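Local atomic coordinates of pleckstrin homology domain-containing family A member 8 (PDB entry 5KDI), a protein that binds simple glycosphingolipids through its GLTP-fold domain and probably carries them between membranes as a lipid transfer protein. Residues 120-125 against 150-155; 9-14 against 187-192. The protein carries 2 engineered substitutions. All coordinates share one frame; numbering follows the deposited sequence.

Interaction 1: residues 120-125 against 150-155; sequences DIQTAL and RAAPSY
Ile121, in the first turn of helix 121-131, lies against the chain that leads from helix 139-150 into helix 155-160, and its branches meet different residues there. CG2, set anti to the backbone N (CG1 chi1 -61°), faces Ala152 CB and also Pro153 CD, 4.1 Å from Ile121 CG2. The other branch runs toward Tyr155: Ile121 CD1 stops 4.1 Å from Tyr155 CD1, and the two side chains cross at about a right angle. Between the branches, Ile121 CB sits 3.4 Å from Pro153 O, so a carbonyl oxygen is packed against aliphatic carbon. A water that accepts from Ile121 N (2.9 Å to its oxygen) donates a weak bond to this same Pro153 O, linking the start of the helix to the loop.

Ala152 CB is met by two side chains one turn apart, Gln122 CG at 3.7 Å and Leu125 CD1 at 3.8 Å. Gln122 continues extended past CG (chi2 178°), which carries its NE2 up to the backbone at Arg150 CA; the NE2 donates to Leu149 O, tying the side chain to helix 139-150. Asp120 N-caps the helix, its side chain making no contact with the loop: Thr123 N donates to Asp120 OD1 at 3.0 Å, arriving from 48° above the carboxylate plane.

Leu125 and Pro153 both touch the bound galactosylceramide, so the packing adjoins the lipid pocket of this all-helical GLTP fold. Leu125 also rests on Phe106 and Phe110 of helix 93-115, while Phe158 of helix 155-160 meets both Ile121 and Pro153.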
loop_
_atom_site.group_PDB
_atom_site.type_symbol
_atom_site.label_atom_id
_atom_site.label_comp_id
_atom_site.label_asym_id
_atom_site.label_seq_id
_atom_site.Cartn_x
_atom_site.Cartn_y
_atom_site.Cartn_z
ATOM N N ASP A 120 15.600 -7.273 11.801
ATOM C CA ASP A 120 14.572 -7.971 12.532
ATOM C C ASP A 120 13.234 -7.548 11.928
ATOM O O ASP A 120 12.753 -6.433 12.168
ATOM C CB ASP A 120 14.642 -7.657 14.043
ATOM C CG ASP A 120 13.717 -8.527 14.875
ATOM O OD1 ASP A 120 12.564 -8.721 14.536
ATOM O OD2 ASP A 120 14.167 -9.077 15.856
ATOM N N ILE A 121 12.609 -8.442 11.172
ATOM C CA ILE A 121 11.338 -8.123 10.468
ATOM C C ILE A 121 10.225 -7.814 11.424
ATOM O O ILE A 121 9.447 -6.885 11.173
ATOM C CB ILE A 121 10.937 -9.255 9.464
ATOM C CG1 ILE A 121 12.055 -9.392 8.412
ATOM C CG2 ILE A 121 9.568 -9.005 8.817
ATOM C CD1 ILE A 121 12.216 -8.152 7.538
ATOM N N GLN A 122 10.123 -8.553 12.529
ATOM C CA GLN A 122 9.156 -8.210 13.570
ATOM C C GLN A 122 9.319 -6.808 14.139
ATOM O O GLN A 122 8.319 -6.056 14.299
ATOM C CB GLN A 122 9.193 -9.259 14.714
ATOM C CG GLN A 122 8.668 -10.577 14.320
ATOM C CD GLN A 122 8.788 -11.573 15.460
ATOM O OE1 GLN A 122 9.857 -11.673 16.125
ATOM N NE2 GLN A 122 7.760 -12.315 15.702
ATOM N N THR A 123 10.568 -6.425 14.385
ATOM C CA THR A 123 10.851 -5.061 14.887
ATOM C C THR A 123 10.382 -4.000 13.869
ATOM O O THR A 123 9.732 -3.015 14.226
ATOM C CB THR A 123 12.327 -4.878 15.282
ATOM O OG1 THR A 123 12.661 -5.814 16.335
ATOM C CG2 THR A 123 12.623 -3.411 15.754
ATOM N N ALA A 124 10.750 -4.217 12.599
ATOM C CA ALA A 124 10.397 -3.327 11.530
ATOM C C ALA A 124 8.859 -3.152 11.415
ATOM O O ALA A 124 8.329 -2.017 11.310
ATOM C CB ALA A 124 11.022 -3.785 10.190
ATOM N N LEU A 125 8.134 -4.272 11.412
ATOM C CA LEU A 125 6.674 -4.293 11.308
ATOM C C LEU A 125 6.032 -3.629 12.490
ATOM O O LEU A 125 5.150 -2.768 12.328
ATOM C CB LEU A 125 6.169 -5.705 11.197
ATOM C CG LEU A 125 6.383 -6.457 9.877
ATOM C CD1 LEU A 125 6.152 -7.964 10.091
ATOM C CD2 LEU A 125 5.515 -5.868 8.735
ATOM N N ARG A 150 3.688 -12.450 14.945
ATOM C CA ARG A 150 4.349 -13.680 15.405
ATOM C C ARG A 150 4.777 -14.589 14.278
ATOM O O ARG A 150 5.712 -15.385 14.447
ATOM C CB ARG A 150 3.451 -14.414 16.428
ATOM C CG ARG A 150 3.328 -13.688 17.746
ATOM C CD ARG A 150 2.259 -14.294 18.632
ATOM N NE ARG A 150 2.028 -13.427 19.776
ATOM C CZ ARG A 150 0.875 -12.837 20.063
ATOM N NH1 ARG A 150 -0.197 -13.031 19.302
ATOM N NH2 ARG A 150 0.802 -12.062 21.126
ATOM N N ALA A 151 4.073 -14.496 13.163
ATOM C CA ALA A 151 4.316 -15.337 11.949
ATOM C C ALA A 151 5.200 -14.608 10.919
ATOM O O ALA A 151 5.351 -15.069 9.800
ATOM C CB ALA A 151 2.988 -15.752 11.263
ATOM N N ALA A 152 5.773 -13.483 11.304
ATOM C CA ALA A 152 6.639 -12.716 10.413
ATOM C C ALA A 152 7.773 -13.576 9.883
ATOM O O ALA A 152 8.373 -14.403 10.629
ATOM C CB ALA A 152 7.189 -11.485 11.106
ATOM N N PRO A 153 8.148 -13.356 8.606
ATOM C CA PRO A 153 9.267 -14.112 8.079
ATOM C C PRO A 153 10.645 -13.712 8.644
ATOM O O PRO A 153 10.791 -12.611 9.145
ATOM C CB PRO A 153 9.223 -13.780 6.590
ATOM C CG PRO A 153 8.660 -12.390 6.527
ATOM C CD PRO A 153 7.594 -12.431 7.620
ATOM N N SER A 154 11.611 -14.647 8.624
ATOM C CA SER A 154 13.008 -14.269 8.793
ATOM C C SER A 154 13.396 -13.232 7.750
ATOM O O SER A 154 12.773 -13.113 6.699
ATOM C CB SER A 154 13.956 -15.450 8.653
ATOM O OG SER A 154 13.837 -16.115 7.394
ATOM N N TYR A 155 14.418 -12.461 8.055
ATOM C CA TYR A 155 14.982 -11.543 7.069
ATOM C C TYR A 155 15.308 -12.284 5.735
ATOM O O TYR A 155 14.942 -11.827 4.660
ATOM C CB TYR A 155 16.211 -10.800 7.598
ATOM C CG TYR A 155 16.751 -9.794 6.613
ATOM C CD1 TYR A 155 16.197 -8.546 6.519
ATOM C CD2 TYR A 155 17.790 -10.121 5.721
ATOM C CE1 TYR A 155 16.697 -7.615 5.630
ATOM C CE2 TYR A 155 18.262 -9.207 4.781
ATOM C CZ TYR A 155 17.715 -7.958 4.752
ATOM O OH TYR A 155 18.167 -7.036 3.832
HETATM O O HOH W 1 13.106 -11.342 11.174
#

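Interaction 2: residues 9-14 against 187-192; sequences TSFSDI and PAMEKQ
The short 3-10 segment at Phe11-Asp13 and a turn of helix 172-202 come together at Ser12 and Ala188, whose CA atoms are 4.9 Å apart. In this GLTP-fold protein the contact packs an N-terminal loop onto a long helix near the C-terminal end. Ile14 N donates to Phe11 O at 3.2 Å, a three-residue step that marks the 3-10 turn, while Gln192 N reaches back four, to Ala188 O, as in an alpha helix. Such close backbones are possible because the helix presents only a methyl group: Ala188 CB lies 3.3 Å from Ser12 N and 3.7 Å from Ser12 CB.

Phe11 reaches past that methyl to form a Met-aromatic contact with one of two modelled conformers of Met189. In it the Met189 chain starts anti to the backbone N (chi1 -160°), which brings CG over the middle of the ring, 3.9 Å from the centroid and 7° off the normal, a CH-pi arrangement. The sulfur stands farther above the same ring, with Met189 SD 4.8 Å from the Phe11 centroid. Tyr185, four residues before Met189 on the same helix, adds an edge-to-face ring contact with Phe11, and Leu104 of helix 93-115 touches both Phe11 and Met189.

Gln192 approaches Phe11 at the ring's edge, its amide plane turned 61° from that of the ring. Gln192 NE2 gives one weak, bent bond to Phe11 O, 3.1 Å away, a carbonyl already used by Ile14 N. The amide oxygen is buried without a hydrogen-bonding partner; near the ring plane, Gln192 OE1 lies 3.4 Å from Phe11 CD1.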
loop_
_atom_site.group_PDB
_atom_site.type_symbol
_atom_site.label_atom_id
_atom_site.label_comp_id
_atom_site.label_asym_id
_atom_site.label_seq_id
_atom_site.Cartn_x
_atom_site.Cartn_y
_atom_site.Cartn_z
ATOM N N THR A 9 4.911 -2.480 -10.785
ATOM C CA THR A 9 5.040 -2.491 -9.348
ATOM C C THR A 9 5.300 -1.134 -8.748
ATOM O O THR A 9 4.623 -0.720 -7.768
ATOM C CB THR A 9 6.100 -3.483 -8.894
ATOM O OG1 THR A 9 5.713 -4.805 -9.318
ATOM C CG2 THR A 9 6.380 -3.431 -7.422
ATOM N N SER A 10 6.274 -0.402 -9.269
ATOM C CA SER A 10 6.711 0.775 -8.537
ATOM C C SER A 10 5.827 2.033 -8.682
ATOM O O SER A 10 5.501 2.517 -9.775
ATOM C CB SER A 10 8.138 1.170 -8.916
ATOM O OG SER A 10 8.592 2.137 -7.997
ATOM N N PHE A 11 5.561 2.612 -7.534
ATOM C CA PHE A 11 4.966 3.923 -7.501
ATOM C C PHE A 11 5.784 5.015 -8.254
ATOM O O PHE A 11 5.252 5.981 -8.774
ATOM C CB PHE A 11 4.735 4.356 -6.065
ATOM C CG PHE A 11 3.721 3.533 -5.343
ATOM C CD1 PHE A 11 2.396 3.849 -5.450
ATOM C CD2 PHE A 11 4.114 2.379 -4.642
ATOM C CE1 PHE A 11 1.425 3.048 -4.823
ATOM C CE2 PHE A 11 3.170 1.613 -4.010
ATOM C CZ PHE A 11 1.823 1.940 -4.128
ATOM N N SER A 12 7.100 4.796 -8.365
ATOM C CA SER A 12 8.033 5.677 -9.038
ATOM C C SER A 12 7.877 5.704 -10.551
ATOM O O SER A 12 8.446 6.596 -11.183
ATOM C CB SER A 12 9.451 5.393 -8.611
ATOM O OG SER A 12 9.984 4.173 -9.066
ATOM N N ASP A 13 7.137 4.746 -11.115
ATOM C CA ASP A 13 6.915 4.698 -12.554
ATOM C C ASP A 13 5.523 5.264 -12.920
ATOM O O ASP A 13 5.125 5.220 -14.061
ATOM C CB ASP A 13 7.103 3.276 -13.091
ATOM C CG ASP A 13 8.550 2.850 -13.177
ATOM O OD1 ASP A 13 9.405 3.720 -13.249
ATOM O OD2 ASP A 13 8.807 1.601 -13.102
ATOM N N ILE A 14 4.829 5.819 -11.918
ATOM C CA ILE A 14 3.577 6.486 -12.118
ATOM C C ILE A 14 3.814 7.993 -12.287
ATOM O O ILE A 14 4.330 8.679 -11.366
ATOM C CB ILE A 14 2.600 6.249 -10.953
ATOM C CG1 ILE A 14 2.396 4.767 -10.650
ATOM C CG2 ILE A 14 1.299 6.956 -11.235
ATOM C CD1 ILE A 14 1.453 4.512 -9.504
ATOM N N PRO A 187 9.968 7.392 -1.828
ATOM C CA PRO A 187 9.596 8.804 -1.983
ATOM C C PRO A 187 8.483 8.994 -2.975
ATOM O O PRO A 187 7.670 9.940 -2.855
ATOM C CB PRO A 187 10.855 9.473 -2.428
ATOM C CG PRO A 187 11.717 8.437 -2.908
ATOM C CD PRO A 187 11.385 7.159 -2.176
ATOM N N ALA A 188 8.399 8.126 -3.991
ATOM C CA ALA A 188 7.275 8.229 -4.949
ATOM C C ALA A 188 5.968 7.942 -4.227
ATOM O O ALA A 188 5.009 8.677 -4.387
ATOM C CB ALA A 188 7.459 7.239 -6.126
ATOM N N MET A 189 5.937 6.898 -3.418
ATOM C CA MET A 189 4.760 6.577 -2.625
ATOM C C MET A 189 4.398 7.732 -1.686
ATOM O O MET A 189 3.232 8.160 -1.577
ATOM C CB MET A 189 4.901 5.259 -1.857
ATOM C CG MET A 189 3.550 4.733 -1.466
ATOM S SD MET A 189 3.675 3.605 -0.062
ATOM C CE MET A 189 5.021 2.563 -0.538
ATOM N N GLU A 190 5.420 8.261 -0.999
ATOM C CA GLU A 190 5.215 9.397 -0.055
ATOM C C GLU A 190 4.531 10.556 -0.794
ATOM O O GLU A 190 3.651 11.222 -0.234
ATOM C CB GLU A 190 6.543 9.837 0.528
ATOM C CG GLU A 190 6.553 10.905 1.611
ATOM C CD GLU A 190 7.973 11.285 2.145
ATOM O OE1 GLU A 190 9.010 10.822 1.606
ATOM O OE2 GLU A 190 8.074 12.082 3.114
ATOM N N LYS A 191 5.022 10.878 -1.997
ATOM C CA LYS A 191 4.478 11.996 -2.741
ATOM C C LYS A 191 2.963 11.800 -3.006
ATOM O O LYS A 191 2.150 12.718 -2.820
ATOM C CB LYS A 191 5.230 12.194 -4.064
ATOM C CG LYS A 191 4.666 13.279 -4.939
ATOM C CD LYS A 191 5.478 13.383 -6.224
ATOM C CE LYS A 191 5.052 14.594 -7.032
ATOM N NZ LYS A 191 5.713 15.874 -6.636
ATOM N N GLN A 192 2.622 10.607 -3.466
ATOM C CA GLN A 192 1.234 10.291 -3.756
ATOM C C GLN A 192 0.379 10.266 -2.498
ATOM O O GLN A 192 -0.751 10.804 -2.494
ATOM C CB GLN A 192 1.143 8.997 -4.541
ATOM C CG GLN A 192 1.812 9.122 -5.912
ATOM C CD GLN A 192 2.024 7.831 -6.621
ATOM O OE1 GLN A 192 1.187 6.902 -6.484
ATOM N NE2 GLN A 192 3.138 7.749 -7.439
#

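Overall arrangement
The two contacts lie in different parts of one single-chain, helical GLTP fold: their centres are 24 Å apart, their nearest atoms about 13 Å, and they do not touch. Along the sequence interaction 2 brackets interaction 1, since 9-14 comes first, 120-125 and 150-155 follow, and 187-192 comes last. Helix 93-115 is a shared neighbour, offering Phe106 and Phe110 to interaction 1 and Leu104 and Lys108 to interaction 2. Their relation to the lipid differs: interaction 1 touches the bound glycolipid directly, whereas the Met189 side chain stays about 8 Å from it. One therefore contributes to the pocket wall, and the other joins regions near the chain's two ends.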